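Local atomic coordinates of malate dehydrogenase (Entamoeba histolytica, PDB entry 3I0P), a protein that probably catalyses the reversible, NAD-dependent oxidation of malate to oxaloacetate, and is a two-chain assembly with bound NAD. Residues 85-90 and 117-122; 146-151 and 223-228; 171-176 and 307-312. All blocks are in the same frame, centred on the assembly; numbering follows the deposited sequence.

Contact 1: 85-90 and 117-122; sequences VLDGNN and VVRNST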
loop_
_atom_site.group_PDB
_atom_site.type_symbol
_atom_site.label_atom_id
_atom_site.label_comp_id
_atom_site.label_asym_id
_atom_site.label_seq_id
_atom_site.Cartn_x
_atom_site.Cartn_y
_atom_site.Cartn_z
ATOM N N VAL A 85 -15.275 2.953 -16.177
ATOM C CA VAL A 85 -15.962 1.914 -15.405
ATOM C C VAL A 85 -16.397 0.813 -16.357
ATOM O O VAL A 85 -17.004 1.081 -17.392
ATOM C CB VAL A 85 -17.215 2.441 -14.657
ATOM C CG1 VAL A 85 -17.968 1.286 -13.970
ATOM C CG2 VAL A 85 -16.838 3.510 -13.653
ATOM N N LEU A 86 -16.081 -0.425 -15.998
ATOM C CA LEU A 86 -16.488 -1.573 -16.784
ATOM C C LEU A 86 -17.413 -2.482 -15.987
ATOM O O LEU A 86 -17.214 -2.699 -14.791
ATOM C CB LEU A 86 -15.275 -2.364 -17.270
ATOM C CG LEU A 86 -14.186 -1.701 -18.127
ATOM C CD1 LEU A 86 -12.981 -2.629 -18.234
ATOM C CD2 LEU A 86 -14.688 -1.314 -19.513
ATOM N N ASP A 87 -18.439 -2.988 -16.667
ATOM C CA ASP A 87 -19.257 -4.074 -16.160
ATOM C C ASP A 87 -18.673 -5.350 -16.747
ATOM O O ASP A 87 -18.579 -5.492 -17.970
ATOM C CB ASP A 87 -20.696 -3.879 -16.618
ATOM C CG ASP A 87 -21.640 -4.946 -16.096
ATOM O OD1 ASP A 87 -21.257 -5.745 -15.220
ATOM O OD2 ASP A 87 -22.795 -4.985 -16.581
ATOM N N GLY A 88 -18.264 -6.266 -15.877
ATOM C CA GLY A 88 -17.565 -7.481 -16.299
ATOM C C GLY A 88 -18.427 -8.530 -16.970
ATOM O O GLY A 88 -17.905 -9.500 -17.540
ATOM N N ASN A 89 -19.747 -8.340 -16.891
ATOM C CA ASN A 89 -20.731 -9.221 -17.532
ATOM C C ASN A 89 -20.568 -10.668 -17.108
ATOM O O ASN A 89 -20.867 -11.592 -17.871
ATOM C CB ASN A 89 -20.661 -9.090 -19.056
ATOM C CG ASN A 89 -21.189 -7.768 -19.543
ATOM O OD1 ASN A 89 -22.215 -7.288 -19.064
ATOM N ND2 ASN A 89 -20.492 -7.162 -20.496
ATOM N N ASN A 90 -20.077 -10.843 -15.880
ATOM C CA ASN A 90 -19.827 -12.157 -15.270
ATOM C C ASN A 90 -18.776 -12.982 -16.034
ATOM O O ASN A 90 -18.748 -14.212 -15.948
ATOM C CB ASN A 90 -21.151 -12.930 -15.031
ATOM C CG ASN A 90 -20.945 -14.266 -14.310
ATOM O OD1 ASN A 90 -21.474 -15.286 -14.731
ATOM N ND2 ASN A 90 -20.177 -14.262 -13.237
ATOM N N VAL A 117 -11.785 0.741 -13.557
ATOM C CA VAL A 117 -12.356 -0.110 -12.507
ATOM C C VAL A 117 -13.387 -1.086 -13.082
ATOM O O VAL A 117 -13.975 -0.833 -14.136
ATOM C CB VAL A 117 -12.940 0.709 -11.315
ATOM C CG1 VAL A 117 -11.829 1.481 -10.617
ATOM C CG2 VAL A 117 -14.048 1.651 -11.778
ATOM N N VAL A 118 -13.586 -2.205 -12.392
ATOM C CA VAL A 118 -14.464 -3.260 -12.882
ATOM C C VAL A 118 -15.431 -3.701 -11.791
ATOM O O VAL A 118 -15.026 -3.870 -10.637
ATOM C CB VAL A 118 -13.657 -4.503 -13.369
ATOM C CG1 VAL A 118 -14.585 -5.562 -13.908
ATOM C CG2 VAL A 118 -12.623 -4.109 -14.431
ATOM N N ARG A 119 -16.704 -3.858 -12.168
ATOM C CA ARG A 119 -17.704 -4.554 -11.346
ATOM C C ARG A 119 -18.222 -5.824 -12.051
ATOM O O ARG A 119 -18.015 -6.002 -13.263
ATOM C CB ARG A 119 -18.876 -3.626 -10.995
ATOM C CG ARG A 119 -19.862 -3.380 -12.130
ATOM C CD ARG A 119 -21.256 -2.944 -11.638
ATOM N NE ARG A 119 -22.053 -2.438 -12.753
ATOM C CZ ARG A 119 -22.201 -1.150 -13.074
ATOM N NH1 ARG A 119 -21.636 -0.183 -12.350
ATOM N NH2 ARG A 119 -22.933 -0.819 -14.127
ATOM N N ASN A 120 -18.896 -6.693 -11.291
ATOM C CA ASN A 120 -19.551 -7.890 -11.841
ATOM C C ASN A 120 -18.549 -8.740 -12.643
ATOM O O ASN A 120 -18.774 -9.104 -13.801
ATOM C CB ASN A 120 -20.810 -7.483 -12.638
ATOM C CG ASN A 120 -21.560 -8.676 -13.278
ATOM O OD1 ASN A 120 -21.653 -9.767 -12.714
ATOM N ND2 ASN A 120 -22.111 -8.441 -14.461
ATOM N N SER A 121 -17.424 -9.030 -11.996
ATOM C CA SER A 121 -16.363 -9.847 -12.565
ATOM C C SER A 121 -16.140 -11.085 -11.693
ATOM O O SER A 121 -16.846 -11.294 -10.700
ATOM C CB SER A 121 -15.073 -9.034 -12.678
ATOM O OG SER A 121 -14.074 -9.734 -13.405
ATOM N N THR A 122 -15.163 -11.902 -12.066
ATOM C CA THR A 122 -14.863 -13.117 -11.324
ATOM C C THR A 122 -13.373 -13.175 -11.001
ATOM O O THR A 122 -12.639 -12.239 -11.319
ATOM C CB THR A 122 -15.307 -14.391 -12.093
ATOM O OG1 THR A 122 -14.699 -14.412 -13.393
ATOM C CG2 THR A 122 -16.831 -14.431 -12.245
HETATM O O HOH W 1 -19.601 -11.504 -11.957
#

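Contact 2: 146-151 and 223-228; sequences NARSSV and ENYPKG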
loop_
_atom_site.group_PDB
_atom_site.type_symbol
_atom_site.label_atom_id
_atom_site.label_comp_id
_atom_site.label_asym_id
_atom_site.label_seq_id
_atom_site.Cartn_x
_atom_site.Cartn_y
_atom_site.Cartn_z
ATOM N N ASN A 146 -11.084 -7.232 -4.759
ATOM C CA ASN A 146 -11.639 -7.760 -3.520
ATOM C C ASN A 146 -11.935 -9.250 -3.675
ATOM O O ASN A 146 -11.801 -9.798 -4.773
ATOM C CB ASN A 146 -12.831 -6.945 -2.981
ATOM C CG ASN A 146 -14.001 -6.820 -3.965
ATOM O OD1 ASN A 146 -14.007 -7.388 -5.069
ATOM N ND2 ASN A 146 -15.014 -6.059 -3.546
ATOM N N ALA A 147 -12.288 -9.908 -2.577
ATOM C CA ALA A 147 -12.559 -11.339 -2.569
ATOM C C ALA A 147 -13.523 -11.644 -1.429
ATOM O O ALA A 147 -13.789 -10.769 -0.604
ATOM C CB ALA A 147 -11.261 -12.120 -2.406
ATOM N N ARG A 148 -14.055 -12.866 -1.383
ATOM C CA ARG A 148 -14.982 -13.260 -0.317
ATOM C C ARG A 148 -14.350 -13.120 1.070
ATOM O O ARG A 148 -13.146 -13.330 1.235
ATOM C CB ARG A 148 -15.504 -14.687 -0.527
ATOM C CG ARG A 148 -14.516 -15.801 -0.204
ATOM C CD ARG A 148 -15.148 -17.176 -0.394
ATOM N NE ARG A 148 -16.138 -17.489 0.642
ATOM C CZ ARG A 148 -16.703 -18.688 0.812
ATOM N NH1 ARG A 148 -16.382 -19.705 0.011
ATOM N NH2 ARG A 148 -17.594 -18.871 1.787
ATOM N N SER A 149 -15.171 -12.752 2.051
ATOM C CA SER A 149 -14.730 -12.584 3.433
ATOM C C SER A 149 -13.926 -13.775 3.962
ATOM O O SER A 149 -14.385 -14.925 3.933
ATOM C CB SER A 149 -15.933 -12.323 4.335
ATOM O OG SER A 149 -16.742 -11.305 3.783
ATOM N N SER A 150 -12.721 -13.478 4.437
ATOM C CA SER A 150 -11.851 -14.458 5.074
ATOM C C SER A 150 -11.003 -13.823 6.182
ATOM O O SER A 150 -10.443 -14.532 7.021
ATOM C CB SER A 150 -10.929 -15.100 4.031
ATOM O OG SER A 150 -9.935 -14.181 3.590
ATOM N N VAL A 151 -10.909 -12.492 6.170
ATOM C CA VAL A 151 -10.006 -11.749 7.051
ATOM C C VAL A 151 -10.771 -10.909 8.090
ATOM O O VAL A 151 -11.739 -10.211 7.751
ATOM C CB VAL A 151 -9.011 -10.854 6.220
ATOM C CG1 VAL A 151 -8.028 -10.097 7.119
ATOM C CG2 VAL A 151 -8.257 -11.688 5.190
ATOM N N GLU A 223 -12.351 -24.813 6.746
ATOM C CA GLU A 223 -13.693 -25.340 6.981
ATOM C C GLU A 223 -14.582 -24.367 7.739
ATOM O O GLU A 223 -15.795 -24.322 7.501
ATOM C CB GLU A 223 -13.623 -26.673 7.732
ATOM C CG GLU A 223 -13.485 -27.896 6.827
ATOM C CD GLU A 223 -13.054 -29.148 7.586
ATOM O OE1 GLU A 223 -12.339 -29.986 6.979
ATOM O OE2 GLU A 223 -13.422 -29.291 8.782
ATOM N N ASN A 224 -13.971 -23.597 8.645
ATOM C CA ASN A 224 -14.706 -22.743 9.575
ATOM C C ASN A 224 -14.884 -21.295 9.128
ATOM O O ASN A 224 -15.836 -20.633 9.560
ATOM C CB ASN A 224 -14.074 -22.802 10.967
ATOM C CG ASN A 224 -14.228 -24.168 11.626
ATOM O OD1 ASN A 224 -15.340 -24.663 11.800
ATOM N ND2 ASN A 224 -13.111 -24.775 12.003
ATOM N N TYR A 225 -13.985 -20.803 8.269
ATOM C CA TYR A 225 -14.081 -19.418 7.785
ATOM C C TYR A 225 -15.321 -19.172 6.915
ATOM O O TYR A 225 -15.910 -18.092 7.006
ATOM C CB TYR A 225 -12.774 -18.906 7.129
ATOM C CG TYR A 225 -12.697 -18.975 5.610
ATOM C CD1 TYR A 225 -11.875 -19.914 4.977
ATOM C CD2 TYR A 225 -13.423 -18.085 4.803
ATOM C CE1 TYR A 225 -11.795 -19.986 3.588
ATOM C CE2 TYR A 225 -13.350 -18.154 3.409
ATOM C CZ TYR A 225 -12.533 -19.108 2.812
ATOM O OH TYR A 225 -12.450 -19.185 1.442
ATOM N N PRO A 226 -15.728 -20.161 6.079
ATOM C CA PRO A 226 -16.995 -19.955 5.358
ATOM C C PRO A 226 -18.203 -20.015 6.285
ATOM O O PRO A 226 -19.253 -19.473 5.945
ATOM C CB PRO A 226 -17.027 -21.112 4.344
ATOM C CG PRO A 226 -15.611 -21.570 4.234
ATOM C CD PRO A 226 -15.037 -21.375 5.606
ATOM N N LYS A 227 -18.041 -20.656 7.445
ATOM C CA LYS A 227 -19.086 -20.712 8.481
ATOM C C LYS A 227 -19.100 -19.454 9.375
ATOM O O LYS A 227 -19.965 -19.311 10.255
ATOM C CB LYS A 227 -18.906 -21.952 9.374
ATOM C CG LYS A 227 -19.033 -23.314 8.693
ATOM C CD LYS A 227 -18.694 -24.429 9.701
ATOM C CE LYS A 227 -19.066 -25.831 9.200
ATOM N NZ LYS A 227 -18.047 -26.395 8.264
ATOM N N GLY A 228 -18.131 -18.561 9.165
ATOM C CA GLY A 228 -17.968 -17.366 10.001
ATOM C C GLY A 228 -17.389 -17.659 11.378
ATOM O O GLY A 228 -17.544 -16.855 12.302
#

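Contact 3: 171-176 and 307-312; sequences PSDEAF and INRTLR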
loop_
_atom_site.group_PDB
_atom_site.type_symbol
_atom_site.label_atom_id
_atom_site.label_comp_id
_atom_site.label_asym_id
_atom_site.label_seq_id
_atom_site.Cartn_x
_atom_site.Cartn_y
_atom_site.Cartn_z
ATOM N N PRO A 171 8.856 -0.474 -13.822
ATOM C CA PRO A 171 9.961 -0.740 -14.751
ATOM C C PRO A 171 11.330 -0.705 -14.058
ATOM O O PRO A 171 11.554 0.100 -13.140
ATOM C CB PRO A 171 9.837 0.390 -15.772
ATOM C CG PRO A 171 8.409 0.761 -15.746
ATOM C CD PRO A 171 7.967 0.592 -14.321
ATOM N N SER A 172 12.224 -1.588 -14.498
ATOM C CA SER A 172 13.534 -1.769 -13.879
ATOM C C SER A 172 14.587 -1.884 -14.984
ATOM O O SER A 172 14.240 -2.168 -16.141
ATOM C CB SER A 172 13.519 -3.039 -13.037
ATOM O OG SER A 172 14.755 -3.247 -12.384
ATOM N N ASP A 173 15.862 -1.661 -14.653
ATOM C CA ASP A 173 16.919 -1.829 -15.658
ATOM C C ASP A 173 17.542 -3.203 -15.536
ATOM O O ASP A 173 18.527 -3.512 -16.201
ATOM C CB ASP A 173 17.975 -0.709 -15.609
ATOM C CG ASP A 173 18.957 -0.845 -14.447
ATOM O OD1 ASP A 173 18.700 -1.608 -13.485
ATOM O OD2 ASP A 173 20.007 -0.163 -14.484
ATOM N N GLU A 174 16.953 -4.019 -14.670
ATOM C CA GLU A 174 17.363 -5.393 -14.491
ATOM C C GLU A 174 16.586 -6.306 -15.451
ATOM O O GLU A 174 15.812 -5.818 -16.279
ATOM C CB GLU A 174 17.147 -5.796 -13.039
ATOM C CG GLU A 174 17.759 -4.820 -12.063
ATOM C CD GLU A 174 17.657 -5.288 -10.635
ATOM O OE1 GLU A 174 16.519 -5.409 -10.125
ATOM O OE2 GLU A 174 18.722 -5.526 -10.014
ATOM N N ALA A 175 16.801 -7.616 -15.339
ATOM C CA ALA A 175 16.209 -8.595 -16.263
ATOM C C ALA A 175 14.725 -8.838 -15.987
ATOM O O ALA A 175 14.028 -9.455 -16.789
ATOM C CB ALA A 175 16.984 -9.907 -16.210
ATOM N N PHE A 176 14.265 -8.358 -14.835
ATOM C CA PHE A 176 12.874 -8.457 -14.401
ATOM C C PHE A 176 12.487 -7.119 -13.786
ATOM O O PHE A 176 13.341 -6.451 -13.202
ATOM C CB PHE A 176 12.730 -9.557 -13.341
ATOM C CG PHE A 176 13.698 -9.423 -12.193
ATOM C CD1 PHE A 176 13.307 -8.817 -11.005
ATOM C CD2 PHE A 176 15.015 -9.880 -12.313
ATOM C CE1 PHE A 176 14.207 -8.682 -9.946
ATOM C CE2 PHE A 176 15.909 -9.748 -11.271
ATOM C CZ PHE A 176 15.510 -9.150 -10.084
ATOM N N ILE A 307 18.395 1.460 -6.629
ATOM C CA ILE A 307 17.741 1.215 -5.337
ATOM C C ILE A 307 17.848 -0.273 -4.971
ATOM O O ILE A 307 18.308 -0.612 -3.880
ATOM C CB ILE A 307 16.267 1.770 -5.296
ATOM C CG1 ILE A 307 16.272 3.288 -5.058
ATOM C CG2 ILE A 307 15.414 1.084 -4.222
ATOM C CD1 ILE A 307 15.081 4.021 -5.657
ATOM N N ASN A 308 17.461 -1.143 -5.904
ATOM C CA ASN A 308 17.565 -2.593 -5.737
ATOM C C ASN A 308 18.983 -3.063 -5.437
ATOM O O ASN A 308 19.204 -3.860 -4.508
ATOM C CB ASN A 308 17.030 -3.316 -6.978
ATOM C CG ASN A 308 15.510 -3.286 -7.070
ATOM O OD1 ASN A 308 14.829 -3.030 -6.083
ATOM N ND2 ASN A 308 14.977 -3.562 -8.250
ATOM N N ARG A 309 19.944 -2.560 -6.211
ATOM C CA ARG A 309 21.340 -2.951 -6.031
ATOM C C ARG A 309 21.890 -2.525 -4.679
ATOM O O ARG A 309 22.610 -3.291 -4.033
ATOM C CB ARG A 309 22.205 -2.422 -7.156
ATOM C CG ARG A 309 21.975 -3.171 -8.441
ATOM C CD ARG A 309 22.789 -2.597 -9.567
ATOM N NE ARG A 309 21.969 -2.491 -10.761
ATOM C CZ ARG A 309 21.541 -1.343 -11.267
ATOM N NH1 ARG A 309 21.867 -0.194 -10.697
ATOM N NH2 ARG A 309 20.795 -1.340 -12.354
ATOM N N THR A 310 21.530 -1.314 -4.252
ATOM C CA THR A 310 21.912 -0.803 -2.941
ATOM C C THR A 310 21.324 -1.678 -1.854
ATOM O O THR A 310 22.022 -2.058 -0.917
ATOM C CB THR A 310 21.450 0.652 -2.750
ATOM O OG1 THR A 310 22.029 1.459 -3.773
ATOM C CG2 THR A 310 21.871 1.196 -1.384
ATOM N N LEU A 311 20.041 -1.995 -1.997
ATOM C CA LEU A 311 19.327 -2.806 -1.011
ATOM C C LEU A 311 19.995 -4.171 -0.820
ATOM O O LEU A 311 20.292 -4.565 0.315
ATOM C CB LEU A 311 17.846 -2.957 -1.391
ATOM C CG LEU A 311 16.907 -1.753 -1.180
ATOM C CD1 LEU A 311 15.543 -2.042 -1.795
ATOM C CD2 LEU A 311 16.764 -1.374 0.298
ATOM N N ARG A 312 20.258 -4.861 -1.933
ATOM C CA ARG A 312 20.889 -6.189 -1.908
ATOM C C ARG A 312 22.328 -6.185 -1.376
ATOM O O ARG A 312 22.799 -7.201 -0.850
ATOM C CB ARG A 312 20.833 -6.837 -3.292
ATOM C CG ARG A 312 19.444 -7.285 -3.678
ATOM C CD ARG A 312 19.463 -8.070 -4.950
ATOM N NE ARG A 312 19.326 -7.216 -6.122
ATOM C CZ ARG A 312 18.219 -7.113 -6.849
ATOM N NH1 ARG A 312 18.194 -6.328 -7.905
ATOM N NH2 ARG A 312 17.137 -7.798 -6.531
#

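Contact 1: 85-90 and 117-122
Leu86 joins strands 85-87 and 117-119 in a parallel ladder, their axes 4.7 Å apart at closest approach and 27° apart in direction: Leu86 N donates to Val117 O and Leu86 O accepts from Arg119 N. Gly88 N continues the ladder to Arg119 O, and beyond it Asn90 N reaches Asn120 O at 3.0 Å. On one face of the sheet Val85 CG2 meets Val117 CG2 at 3.8 Å, compact branched side chains suited to an extended backbone, with Phe294 of the second subunit packed on both. Leu86 CD1 and Val118 CG2 touch at 4.1 Å on the other face. Asp87, its CG anti to the backbone N (chi1 -178°), brings its carboxylate to Asn120, where the neighbouring strand turns its corner; Asn120 ND2 donates to the syn side of Asp87 OD1 at 2.9 Å, the oxygen lying almost in the amide plane. Arg119 NE stays 4.2 Å from Asp87 OD1, beyond a salt bridge, and Arg119 NH1 is held by Ser262 O. Asn120 also belongs to a G1 bulge facing strand 282-290, and its positive phi is a conformation asparagine adopts readily. At Gly88 the CB direction leads toward Asn120 O, so a residue without a side chain suits the place. A water accepts from Asn90 ND2 and donates to Asn120 OD1, at 2.8 Å, and to Ser121 O, while Asn90 ND2 also binds Met67 O. Asn120 thus spends ND2 on Asp87, OD1 on the water and O on Asn90 N, and the nearby Arg119 would be expected to stabilise the negative charge of Asp87.

Contact 2: 146-151 and 223-228
Ser150 lays its CB over one face of the Tyr225 ring, a CH-pi contact 4.3 Å from the centroid and 27° off the ring normal. At the rim, near the ring plane, Ser149 O comes to 3.4 Å from Tyr225 CD2. Arg148 crosses the tyrosine at about a right angle: Arg148 CD lies 3.8 Å from Tyr225 OH, and Tyr225 CE2 sits over one face of the guanidinium, whose plane is tilted 66° from the ring. Arg148 NH2 rests 3.4 Å from Pro226 CB. A long side chain bent at chi3 suits this place, since its CD passes the phenol oxygen while its charged end goes on to a salt bridge with Glu271. The flat ring suits its own: its face receives the Ser150 methylene and its edge the Ser149 carbonyl.

A type I turn leads from Tyr225 to Gly228, which, at positive phi, is the C-prime residue of a Schellman motif ending helix 218-224. Ala147 touches the bound NAD, and Ser150 is tied by its backbone to Leu232. The contact therefore joins the loop after strand 139-145 to the end of helix 218-224, beside strand 230-232, with Thr189 of helix 189-197 touching both Ser150 and Tyr225.

Contact 3: 171-176 and 307-312
Glu174 brings its carboxylate to the edge of the Arg312 guanidinium, the two planes, as modelled, nearly coplanar at 27°. Another flat group meets the same arginine: Arg312 NH2 lies near the plane of the Phe176 ring, at its edge, 4.1 Å from Phe176 CZ, with ring and guanidinium planes 67° apart. Phe176 also meets the ring of Tyr331. At the Arg309 guanidinium it is Asp173 that occupies the edge, with its carboxylate twisted well out of the guanidinium plane. Both acid-arginine pairs are salt bridges, but their atoms are too close as modelled, so the exact placing of the charged ends is doubtful.

Firmer is the bond from Asn308 ND2 to Glu174 OE1, 3.1 Å long; the nitrogen approaches from above the carboxylate plane and not within it. Asn308 and Arg312 stand one helical turn apart, linked by the backbone bond from Arg312 N to Asn308 O, which places both side chains on the same side of the helix, facing the Glu174 carboxylate. Glutamate suits the task because its chain, extended beyond CG, spans the gap between loop and helix.

The loop is the connection between the antiparallel neighbours 166-170 and 178-182 at one border of the main mixed sheet, and helix 297-312 packs beside it. An ST turn shapes the loop, Ser172 OG accepting from Glu174 N at 3.3 Å, which fixes the backbone from which Glu174 points toward the helix.

Arg312 NH2 has a second acid in Glu328, and Arg309 NH1 pairs with Asp306, so each arginine has a further acid partner besides its doubtful loop partner. Other residues of this helical stretch face the dimer partner: Ile307 and Leu311 pack on Glu252 of the second subunit.

Overall arrangement
Following the chain from its N terminus, contact 1 comes first and closes early: strand 83-87, helix 93-111 and strand 113-121 form a beta-alpha-beta unit that is complete before the next contact opens. Contact 2 opens after strand 139-145 and contact 3 after strand 166-170; contact 2 closes at the end of helix 218-224, and contact 3 only at helix 297-312, so these two cross. They lie on opposite sides of the chain's centre, their own centres about 37 Å apart. Contact 1 joins two strands within the main sheet, contact 2 links a loop touching NAD to a helix end, and contact 3 ties a strand-connecting loop to a helix. Contacts 1 and 3 both touch the second subunit.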